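PDB 3MWB: prephenate dehydratase from Arthrobacter aurescens, which probably catalyses the conversion of prephenate to phenylpyruvate, with loss of water and carbon dioxide, in phenylalanine biosynthesis, and binds L-phenylalanine at its ACT domain. Local coordinates for residues L230-S235 and S248-G253. Sequence-based numbering, arbitrary orientation.
Sequences LSRIES and SIDADG. With PHE (phenylalanine), chain C; PHE (phenylalanine), chain D.
Arg232 and Asp250 face each other across the antiparallel hairpin 230-237/245-252 of the ACT domain, at a classic beta bulge where Ser231 and Arg232 both face Asp250. There Ser231 N donates to Asp250 O at 2.9 Å, and Arg232 N adds a weak bond to the same oxygen; beyond the bulge, Glu234 and Ser248 exchange paired backbone bonds. On the face carrying Arg232, its guanidinium forms a side-on salt bridge with Asp250, NE to OD2 at 2.8 Å and NH2 to OD1, the planes 62° apart, which brings both nitrogens in from above the carboxylate. A bend at chi3 (60°) turns the group over the neighbouring strand, where NH1 and NH2 both hold Ser248 OG; back on its own strand, NH1 also salt-bridges Glu234 OE2 at 2.8 Å. A leucine in place of Arg232 would probably cost Asp250, whose OD1 also bonds Thr203, and Glu234 their shared positive charge, and Ser248 OG two donors. The other face is apolar: Leu230 CD2 packs on Ala251 CB at 3.7 Å and on Ile249 CG2, Phe223 of helix 215-224 covering Leu230 and Ala251. Bound phenylalanine of chain C, also held by Asn229 and by Asp211 and Leu216 of the second subunit, lies at the bulge. Leu230 N donates to the ligand's OXT at 2.8 Å. The ligand's N donates to Leu230 O at 2.7 Å.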
loop_
_atom_site.group_PDB
_atom_site.type_symbol
_atom_site.label_atom_id
_atom_site.label_comp_id
_atom_site.label_asym_id
_atom_site.label_seq_id
_atom_site.Cartn_x
_atom_site.Cartn_y
_atom_site.Cartn_z
ATOM N N LEU A 230 -15.296 -3.298 4.644
ATOM C CA LEU A 230 -15.360 -3.937 5.958
ATOM C C LEU A 230 -16.304 -3.223 6.925
ATOM O O LEU A 230 -16.451 -1.990 6.876
ATOM C CB LEU A 230 -13.969 -4.072 6.580
ATOM C CG LEU A 230 -12.890 -4.725 5.717
ATOM C CD1 LEU A 230 -11.549 -4.672 6.481
ATOM C CD2 LEU A 230 -13.253 -6.179 5.314
ATOM N N SER A 231 -16.927 -3.991 7.816
ATOM C CA SER A 231 -17.810 -3.405 8.826
ATOM C C SER A 231 -17.326 -3.672 10.255
ATOM O O SER A 231 -17.866 -3.103 11.213
ATOM C CB SER A 231 -19.234 -3.922 8.641
ATOM O OG SER A 231 -19.237 -5.331 8.769
ATOM N N ARG A 232 -16.331 -4.560 10.405
ATOM C CA ARG A 232 -15.771 -4.851 11.717
ATOM C C ARG A 232 -14.364 -5.388 11.607
ATOM O O ARG A 232 -14.079 -6.250 10.778
ATOM C CB ARG A 232 -16.638 -5.845 12.503
ATOM C CG ARG A 232 -16.199 -6.032 13.982
ATOM C CD ARG A 232 -17.102 -7.040 14.712
ATOM N NE ARG A 232 -17.014 -8.327 14.027
ATOM C CZ ARG A 232 -16.131 -9.277 14.314
ATOM N NH1 ARG A 232 -15.275 -9.113 15.320
ATOM N NH2 ARG A 232 -16.096 -10.390 13.593
ATOM N N ILE A 233 -13.468 -4.826 12.418
ATOM C CA ILE A 233 -12.175 -5.479 12.682
ATOM C C ILE A 233 -11.795 -5.369 14.163
ATOM O O ILE A 233 -12.016 -4.327 14.788
ATOM C CB ILE A 233 -11.052 -4.923 11.814
ATOM C CG1 ILE A 233 -9.706 -5.553 12.233
ATOM C CG2 ILE A 233 -11.029 -3.386 11.885
ATOM C CD1 ILE A 233 -8.578 -5.107 11.452
ATOM N N GLU A 234 -11.266 -6.464 14.718
ATOM C CA GLU A 234 -10.759 -6.499 16.083
ATOM C C GLU A 234 -9.537 -7.430 16.151
ATOM O O GLU A 234 -9.581 -8.593 15.735
ATOM C CB GLU A 234 -11.842 -6.948 17.087
ATOM C CG GLU A 234 -13.225 -6.327 16.842
ATOM C CD GLU A 234 -14.286 -6.734 17.847
ATOM O OE1 GLU A 234 -14.110 -6.453 19.054
ATOM O OE2 GLU A 234 -15.312 -7.309 17.426
ATOM N N SER A 235 -8.430 -6.896 16.650
ATOM C CA SER A 235 -7.293 -7.724 16.999
ATOM C C SER A 235 -7.459 -8.315 18.408
ATOM O O SER A 235 -8.044 -7.698 19.304
ATOM C CB SER A 235 -6.002 -6.911 16.886
ATOM O OG SER A 235 -6.042 -5.805 17.778
ATOM N N SER A 248 -10.271 -10.595 13.906
ATOM C CA SER A 248 -11.670 -10.943 13.697
ATOM C C SER A 248 -12.288 -9.878 12.784
ATOM O O SER A 248 -12.238 -8.670 13.076
ATOM C CB SER A 248 -12.381 -10.973 15.049
ATOM O OG SER A 248 -13.669 -11.558 14.975
ATOM N N ILE A 249 -12.836 -10.312 11.658
ATOM C CA ILE A 249 -13.179 -9.367 10.589
ATOM C C ILE A 249 -14.545 -9.695 9.985
ATOM O O ILE A 249 -14.834 -10.865 9.682
ATOM C CB ILE A 249 -12.098 -9.392 9.454
ATOM C CG1 ILE A 249 -10.736 -8.853 9.946
ATOM C CG2 ILE A 249 -12.546 -8.572 8.241
ATOM C CD1 ILE A 249 -9.570 -9.207 9.040
ATOM N N ASP A 250 -15.385 -8.670 9.816
ATOM C CA ASP A 250 -16.622 -8.807 9.014
ATOM C C ASP A 250 -16.454 -8.008 7.738
ATOM O O ASP A 250 -16.090 -6.814 7.792
ATOM C CB ASP A 250 -17.875 -8.289 9.756
ATOM C CG ASP A 250 -18.151 -9.023 11.081
ATOM O OD1 ASP A 250 -17.718 -10.193 11.259
ATOM O OD2 ASP A 250 -18.829 -8.425 11.951
ATOM N N ALA A 251 -16.691 -8.662 6.594
ATOM C CA ALA A 251 -16.681 -8.004 5.277
ATOM C C ALA A 251 -18.074 -7.973 4.681
ATOM O O ALA A 251 -18.902 -8.864 4.978
ATOM C CB ALA A 251 -15.722 -8.731 4.333
ATOM N N ASP A 252 -18.354 -6.951 3.871
ATOM C CA ASP A 252 -19.576 -6.898 3.040
ATOM C C ASP A 252 -19.432 -7.874 1.893
ATOM O O ASP A 252 -18.458 -7.804 1.125
ATOM C CB ASP A 252 -19.754 -5.526 2.405
ATOM C CG ASP A 252 -20.119 -4.447 3.404
ATOM O OD1 ASP A 252 -20.376 -4.775 4.593
ATOM O OD2 ASP A 252 -20.179 -3.260 2.983
ATOM N N GLY A 253 -20.386 -8.784 1.750
ATOM C CA GLY A 253 -20.326 -9.710 0.655
ATOM C C GLY A 253 -20.577 -11.145 1.021
ATOM O O GLY A 253 -20.658 -11.526 2.203
HETATM N N PHE C . -15.454 0.095 5.563
HETATM C CA PHE C . -14.098 0.763 5.619
HETATM C C PHE C . -13.027 -0.150 5.047
HETATM O O PHE C . -11.808 0.162 5.136
HETATM C CB PHE C . -13.722 1.216 7.060
HETATM C CG PHE C . -13.875 0.137 8.125
HETATM C CD1 PHE C . -12.937 -0.910 8.236
HETATM C CD2 PHE C . -14.956 0.184 9.029
HETATM C CE1 PHE C . -13.076 -1.904 9.205
HETATM C CE2 PHE C . -15.106 -0.804 10.020
HETATM C CZ PHE C . -14.153 -1.856 10.107
HETATM O OXT PHE C . -13.369 -1.242 4.536
HETATM N N PHE D . 1.903 -5.220 14.353
HETATM C CA PHE D . 1.260 -5.462 13.036
HETATM C C PHE D . 0.944 -4.177 12.271
HETATM O O PHE D . 1.250 -3.076 12.715
HETATM C CB PHE D . 0.016 -6.361 13.181
HETATM C CG PHE D . -1.049 -5.838 14.131
HETATM C CD1 PHE D . -1.921 -4.812 13.744
HETATM C CD2 PHE D . -1.216 -6.415 15.390
HETATM C CE1 PHE D . -2.928 -4.355 14.599
HETATM C CE2 PHE D . -2.243 -5.964 16.263
HETATM C CZ PHE D . -3.077 -4.927 15.868
HETATM O OXT PHE D . 0.371 -4.200 11.173
HETATM O O HOH W 1 -20.337 -6.352 11.182
HETATM O O HOH W 2 -20.226 -6.405 6.513
#